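Local coordinates for protein RhCC (PDB 4U5P) that probably acts as a cofactor-independent oxygenase of the tautomerase superfamily and binds magnesium where its three subunits meet, at residues B[64-69]-B[103-108]; B[5-10]-B[60-65]. One frame throughout, in Å; residues are numbered along the deposited sequence.

Interaction 1: residues B[64-69]-B[103-108]; sequences IRLDHI and IHIDET. With MG (magnesium ion), chain F.
Five backbone hydrogen bonds tie strand 64-68 to residues 103-108 in parallel register, His68 N reaching Asp106 O at 2.8 Å.

The apolar side chains lie on the face against helix 76-90. Leu66, with CG between its backbone N and carbonyl carbon (chi1 50°), lays CG 3.7 Å from Ile105 CG1 and turns CD2 to Ile103 CD1. Beta-branched isoleucines suit a buried strand packed under a helix. Ile105 CG2 sits over one face of the His68 ring, 4.1 Å from its centroid, a CH-pi contact. The ring's NE2 goes to Tyr28.

Arg65, Asp67, His104 and Asp106 project from the other face. The extended Arg65 passes its CG 3.6 Å from His104 CE1, its guanidinium nearly perpendicular to that ring. Within strand 64-68, Arg65 NH1 forms a salt bridge with Asp67 OD1 (2.9 Å), met from above the carboxylate plane, while NE pairs with Asp67 of the second subunit. Across the strands, one water links Arg65 NH2 to Asp106 OD2.

Asp106 OD2 binds magnesium at 2.2 Å, alongside three waters and Asp106 of both neighbouring subunits. Three carboxylates converging on one cation would probably repel without it, so the metal and nearby Arg65 likely offset their charge.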
loop_
_atom_site.group_PDB
_atom_site.type_symbol
_atom_site.label_atom_id
_atom_site.label_comp_id
_atom_site.label_asym_id
_atom_site.label_seq_id
_atom_site.Cartn_x
_atom_site.Cartn_y
_atom_site.Cartn_z
ATOM N N ILE B 64 1.253 10.168 -4.692
ATOM C CA ILE B 64 1.919 9.065 -5.386
ATOM C C ILE B 64 2.689 8.229 -4.379
ATOM O O ILE B 64 3.426 8.752 -3.557
ATOM C CB ILE B 64 2.875 9.581 -6.484
ATOM C CG1 ILE B 64 2.102 10.458 -7.476
ATOM C CG2 ILE B 64 3.540 8.411 -7.240
ATOM C CD1 ILE B 64 2.985 11.283 -8.371
ATOM N N ARG B 65 2.527 6.916 -4.468
ATOM C CA ARG B 65 3.286 5.985 -3.643
ATOM C C ARG B 65 3.791 4.858 -4.539
ATOM O O ARG B 65 3.037 4.347 -5.376
ATOM C CB ARG B 65 2.419 5.422 -2.510
ATOM C CG ARG B 65 3.154 4.469 -1.606
ATOM C CD ARG B 65 2.220 3.681 -0.727
ATOM N NE ARG B 65 2.999 2.898 0.229
ATOM C CZ ARG B 65 3.660 1.787 -0.074
ATOM N NH1 ARG B 65 3.646 1.284 -1.313
ATOM N NH2 ARG B 65 4.348 1.176 0.875
ATOM N N LEU B 66 5.059 4.480 -4.392
ATOM C CA LEU B 66 5.569 3.335 -5.149
ATOM C C LEU B 66 6.420 2.382 -4.337
ATOM O O LEU B 66 7.037 2.779 -3.357
ATOM C CB LEU B 66 6.372 3.796 -6.362
ATOM C CG LEU B 66 7.461 4.840 -6.195
ATOM C CD1 LEU B 66 8.618 4.640 -7.154
ATOM C CD2 LEU B 66 6.831 6.203 -6.439
ATOM N N ASP B 67 6.406 1.111 -4.762
ATOM C CA ASP B 67 7.344 0.095 -4.295
ATOM C C ASP B 67 8.397 -0.157 -5.355
ATOM O O ASP B 67 8.082 -0.272 -6.541
ATOM C CB ASP B 67 6.652 -1.239 -3.977
ATOM C CG ASP B 67 5.796 -1.191 -2.723
ATOM O OD1 ASP B 67 6.040 -0.344 -1.843
ATOM O OD2 ASP B 67 4.884 -2.038 -2.606
ATOM N N HIS B 68 9.647 -0.229 -4.920
ATOM C CA HIS B 68 10.731 -0.748 -5.746
ATOM C C HIS B 68 11.056 -2.153 -5.283
ATOM O O HIS B 68 11.394 -2.359 -4.119
ATOM C CB HIS B 68 11.975 0.117 -5.652
ATOM C CG HIS B 68 11.964 1.299 -6.567
ATOM N ND1 HIS B 68 13.036 2.158 -6.672
ATOM C CD2 HIS B 68 11.028 1.751 -7.435
ATOM C CE1 HIS B 68 12.752 3.102 -7.552
ATOM N NE2 HIS B 68 11.543 2.876 -8.031
ATOM N N ILE B 69 10.967 -3.099 -6.207
ATOM C CA ILE B 69 11.116 -4.514 -5.899
ATOM C C ILE B 69 12.364 -5.089 -6.579
ATOM O O ILE B 69 13.155 -5.793 -5.954
ATOM C CB ILE B 69 9.873 -5.324 -6.357
ATOM C CG1 ILE B 69 8.573 -4.663 -5.860
ATOM C CG2 ILE B 69 9.974 -6.771 -5.864
ATOM C CD1 ILE B 69 7.335 -5.014 -6.670
ATOM N N ILE B 103 5.125 12.504 -2.979
ATOM C CA ILE B 103 5.540 11.193 -3.473
ATOM C C ILE B 103 6.487 10.534 -2.488
ATOM O O ILE B 103 7.351 11.203 -1.915
ATOM C CB ILE B 103 6.232 11.315 -4.853
ATOM C CG1 ILE B 103 6.638 9.936 -5.384
ATOM C CG2 ILE B 103 7.462 12.232 -4.763
ATOM C CD1 ILE B 103 7.046 9.939 -6.860
ATOM N N HIS B 104 6.334 9.229 -2.270
ATOM C CA HIS B 104 7.372 8.497 -1.553
ATOM C C HIS B 104 7.529 7.076 -2.071
ATOM O O HIS B 104 6.647 6.553 -2.762
ATOM C CB HIS B 104 7.119 8.497 -0.040
ATOM C CG HIS B 104 5.993 7.618 0.415
ATOM N ND1 HIS B 104 4.670 7.964 0.254
ATOM C CD2 HIS B 104 5.994 6.445 1.086
ATOM C CE1 HIS B 104 3.902 7.026 0.777
ATOM N NE2 HIS B 104 4.681 6.091 1.289
ATOM N N ILE B 105 8.683 6.491 -1.750
ATOM C CA ILE B 105 9.070 5.167 -2.228
ATOM C C ILE B 105 9.385 4.244 -1.068
ATOM O O ILE B 105 10.010 4.653 -0.082
ATOM C CB ILE B 105 10.314 5.220 -3.147
ATOM C CG1 ILE B 105 10.177 6.328 -4.194
ATOM C CG2 ILE B 105 10.580 3.825 -3.777
ATOM C CD1 ILE B 105 11.359 6.435 -5.134
ATOM N N ASP B 106 8.967 2.988 -1.195
ATOM C CA ASP B 106 9.432 1.938 -0.296
ATOM C C ASP B 106 10.204 0.903 -1.106
ATOM O O ASP B 106 9.930 0.700 -2.281
ATOM C CB ASP B 106 8.266 1.278 0.449
ATOM C CG ASP B 106 8.730 0.460 1.658
ATOM O OD1 ASP B 106 9.819 0.768 2.194
ATOM O OD2 ASP B 106 7.998 -0.460 2.102
ATOM N N GLU B 107 11.185 0.277 -0.477
ATOM C CA GLU B 107 11.911 -0.821 -1.106
ATOM C C GLU B 107 11.459 -2.109 -0.433
ATOM O O GLU B 107 11.464 -2.208 0.801
ATOM C CB GLU B 107 13.427 -0.619 -0.998
ATOM C CG GLU B 107 13.927 0.617 -1.762
ATOM C CD GLU B 107 15.447 0.780 -1.721
ATOM O OE1 GLU B 107 16.012 0.810 -0.611
ATOM O OE2 GLU B 107 16.077 0.903 -2.793
ATOM N N THR B 108 11.010 -3.068 -1.244
ATOM C CA THR B 108 10.467 -4.321 -0.723
ATOM C C THR B 108 11.328 -5.499 -1.216
ATOM O O THR B 108 12.079 -5.359 -2.183
ATOM C CB THR B 108 8.991 -4.516 -1.140
ATOM O OG1 THR B 108 8.905 -4.717 -2.553
ATOM C CG2 THR B 108 8.157 -3.280 -0.765
HETATM MG MG MG F . 8.126 -1.746 3.853
HETATM O O HOH W 1 5.803 -1.087 0.697
HETATM O O HOH W 2 15.064 0.727 -5.323
HETATM O O HOH W 3 9.574 -0.369 4.620
HETATM O O HOH W 4 9.774 -2.815 3.063
HETATM O O HOH W 5 8.542 -2.790 5.594
#

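Interaction 2: residues B[5-10]-B[60-65]; sequences IFTPEN and NFVRIR
Val62 touches all four residues of strand 5-8, and its side chain can be followed outward. Val62 CB lies 3.9 Å from Phe6 O. Val62 CG1, set opposite the backbone N by a chi1 of 175°, stays near the same oxygen, touches Thr7 CG2 and reaches Ile5 CG2 at 3.8 Å, the Val62 and Ile5 side chains crossing at a slant. Val62 CG2, the other tip, lies 4.0 Å from Pro8 CD. A short, beta-branched valine therefore fills the space beside these neighbours without a long chain to bury.

Ile5 continues this apolar face, running side by side with Ile64, and on its far flank it packs against strand 40-46. On the other face stand Phe6 and Arg63, the hydrogen-bonded pair of the ladder: Phe6 N gives its proton to Arg63 O at 2.9 Å, and Arg63 N returns the bond to Phe6 O. The Phe6 ring turns an edge to that same Arg63 O, which lies near the ring plane, 3.4 Å from Phe6 CD1. The Arg63 side chain leads away to His104 and Glu102, a reach that suits a long arginine.

Pro8 follows beyond the last bridged pair. Having no N-H, it cannot bond to the buried Phe61 O, which has no hydrogen-bond partner; Pro8 CD instead covers Phe61 O at 3.5 Å. Replacing Pro8 by an alanine removes CG and CD, which would probably open a gap over Phe61 O and take from Val62 CG2 its contact with Pro8 CD.

Strands 2-8 and 61-68 each start a beta-alpha-beta unit, and their antiparallel pairing joins the two units side by side, the arrangement characteristic of the tautomerase superfamily fold.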
loop_
_atom_site.group_PDB
_atom_site.type_symbol
_atom_site.label_atom_id
_atom_site.label_comp_id
_atom_site.label_asym_id
_atom_site.label_seq_id
_atom_site.Cartn_x
_atom_site.Cartn_y
_atom_site.Cartn_z
ATOM N N ILE B 5 -1.083 6.029 -8.202
ATOM C CA ILE B 5 -1.313 7.446 -8.362
ATOM C C ILE B 5 -2.770 7.770 -8.045
ATOM O O ILE B 5 -3.682 7.446 -8.799
ATOM C CB ILE B 5 -0.937 7.908 -9.769
ATOM C CG1 ILE B 5 0.529 7.545 -10.048
ATOM C CG2 ILE B 5 -1.157 9.427 -9.896
ATOM C CD1 ILE B 5 1.043 7.981 -11.403
ATOM N N PHE B 6 -2.972 8.405 -6.898
ATOM C CA PHE B 6 -4.292 8.827 -6.461
ATOM C C PHE B 6 -4.559 10.240 -6.949
ATOM O O PHE B 6 -3.821 11.147 -6.589
ATOM C CB PHE B 6 -4.382 8.770 -4.934
ATOM C CG PHE B 6 -4.152 7.395 -4.363
ATOM C CD1 PHE B 6 -2.874 6.959 -4.042
ATOM C CD2 PHE B 6 -5.216 6.548 -4.130
ATOM C CE1 PHE B 6 -2.669 5.691 -3.510
ATOM C CE2 PHE B 6 -5.012 5.282 -3.594
ATOM C CZ PHE B 6 -3.737 4.864 -3.281
ATOM N N THR B 7 -5.623 10.423 -7.731
ATOM C CA THR B 7 -5.916 11.712 -8.349
ATOM C C THR B 7 -7.358 12.124 -8.085
ATOM O O THR B 7 -8.207 11.282 -7.792
ATOM C CB THR B 7 -5.714 11.670 -9.880
ATOM O OG1 THR B 7 -6.786 10.937 -10.482
ATOM C CG2 THR B 7 -4.388 11.011 -10.254
ATOM N N PRO B 8 -7.647 13.427 -8.221
ATOM C CA PRO B 8 -9.046 13.863 -8.257
ATOM C C PRO B 8 -9.797 13.147 -9.384
ATOM O O PRO B 8 -9.165 12.785 -10.378
ATOM C CB PRO B 8 -8.941 15.375 -8.522
ATOM C CG PRO B 8 -7.597 15.759 -8.058
ATOM C CD PRO B 8 -6.711 14.556 -8.323
ATOM N N GLU B 9 -11.102 12.934 -9.223
ATOM C CA GLU B 9 -11.908 12.259 -10.242
ATOM C C GLU B 9 -11.764 12.949 -11.590
ATOM O O GLU B 9 -11.829 14.175 -11.672
ATOM C CB GLU B 9 -13.387 12.235 -9.847
ATOM C CG GLU B 9 -13.835 10.983 -9.138
ATOM C CD GLU B 9 -15.327 10.981 -8.846
ATOM O OE1 GLU B 9 -15.928 12.075 -8.768
ATOM O OE2 GLU B 9 -15.900 9.880 -8.691
ATOM N N ASN B 10 -11.543 12.145 -12.629
ATOM C CA ASN B 10 -11.454 12.616 -14.011
ATOM C C ASN B 10 -10.331 13.614 -14.268
ATOM O O ASN B 10 -10.398 14.388 -15.218
ATOM C CB ASN B 10 -12.788 13.233 -14.451
ATOM C CG ASN B 10 -13.937 12.244 -14.396
ATOM O OD1 ASN B 10 -13.771 11.063 -14.706
ATOM N ND2 ASN B 10 -15.110 12.722 -14.000
ATOM N N ASN B 60 -7.653 18.997 -4.901
ATOM C CA ASN B 60 -6.712 19.381 -5.951
ATOM C C ASN B 60 -5.351 18.743 -5.705
ATOM O O ASN B 60 -4.312 19.351 -5.953
ATOM C CB ASN B 60 -6.576 20.912 -5.999
ATOM C CG ASN B 60 -5.754 21.394 -7.184
ATOM O OD1 ASN B 60 -5.899 20.892 -8.298
ATOM N ND2 ASN B 60 -4.861 22.343 -6.937
ATOM N N PHE B 61 -5.364 17.500 -5.236
ATOM C CA PHE B 61 -4.166 16.867 -4.673
ATOM C C PHE B 61 -3.915 15.504 -5.321
ATOM O O PHE B 61 -4.822 14.680 -5.422
ATOM C CB PHE B 61 -4.329 16.719 -3.163
ATOM C CG PHE B 61 -3.124 16.151 -2.448
ATOM C CD1 PHE B 61 -1.877 16.731 -2.578
ATOM C CD2 PHE B 61 -3.260 15.057 -1.613
ATOM C CE1 PHE B 61 -0.771 16.216 -1.897
ATOM C CE2 PHE B 61 -2.166 14.541 -0.931
ATOM C CZ PHE B 61 -0.918 15.128 -1.076
ATOM N N VAL B 62 -2.691 15.298 -5.800
ATOM C CA VAL B 62 -2.269 14.010 -6.351
ATOM C C VAL B 62 -1.243 13.384 -5.414
ATOM O O VAL B 62 -0.205 13.981 -5.151
ATOM C CB VAL B 62 -1.675 14.161 -7.766
ATOM C CG1 VAL B 62 -1.126 12.828 -8.270
ATOM C CG2 VAL B 62 -2.735 14.705 -8.729
ATOM N N ARG B 63 -1.540 12.192 -4.899
ATOM C CA ARG B 63 -0.638 11.512 -3.982
ATOM C C ARG B 63 -0.074 10.278 -4.679
ATOM O O ARG B 63 -0.828 9.464 -5.220
ATOM C CB ARG B 63 -1.361 11.136 -2.691
ATOM C CG ARG B 63 -0.456 10.610 -1.578
ATOM C CD ARG B 63 0.605 11.634 -1.211
ATOM N NE ARG B 63 1.338 11.339 0.018
ATOM C CZ ARG B 63 2.364 10.501 0.110
ATOM N NH1 ARG B 63 2.768 9.820 -0.957
ATOM N NH2 ARG B 63 2.968 10.328 1.287
ATOM N N ILE B 64 1.253 10.168 -4.692
ATOM C CA ILE B 64 1.919 9.065 -5.386
ATOM C C ILE B 64 2.689 8.229 -4.379
ATOM O O ILE B 64 3.426 8.752 -3.557
ATOM C CB ILE B 64 2.875 9.581 -6.484
ATOM C CG1 ILE B 64 2.102 10.458 -7.476
ATOM C CG2 ILE B 64 3.540 8.411 -7.240
ATOM C CD1 ILE B 64 2.985 11.283 -8.371
ATOM N N ARG B 65 2.527 6.916 -4.468
ATOM C CA ARG B 65 3.286 5.985 -3.643
ATOM C C ARG B 65 3.791 4.858 -4.539
ATOM O O ARG B 65 3.037 4.347 -5.376
ATOM C CB ARG B 65 2.419 5.422 -2.510
ATOM C CG ARG B 65 3.154 4.469 -1.606
ATOM C CD ARG B 65 2.220 3.681 -0.727
ATOM N NE ARG B 65 2.999 2.898 0.229
ATOM C CZ ARG B 65 3.660 1.787 -0.074
ATOM N NH1 ARG B 65 3.646 1.284 -1.313
ATOM N NH2 ARG B 65 4.348 1.176 0.875
#

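How the interactions relate
Both interactions belong to one four-stranded mixed sheet and share strand 61-68, whose Ile64 and Arg65 enter each of them; their centres are 16 Å apart. Along the chain, segment 5-10 comes first, then 60-65, which overlaps 64-69, and last 103-108. Interaction 2 binds the two beta-alpha-beta units together through antiparallel strands 2-8 and 61-68, whereas interaction 1 closes the second unit, its parallel strands linked through helix 76-90. A probable hydrogen bond from Arg63 NH1 to His104 ND1 joins the two directly. Strand 61-68 thus pairs with strand 2-8 on one edge and with strand 100-107 on the other, and its C-terminal part lies near the magnesium site where the three subunits meet.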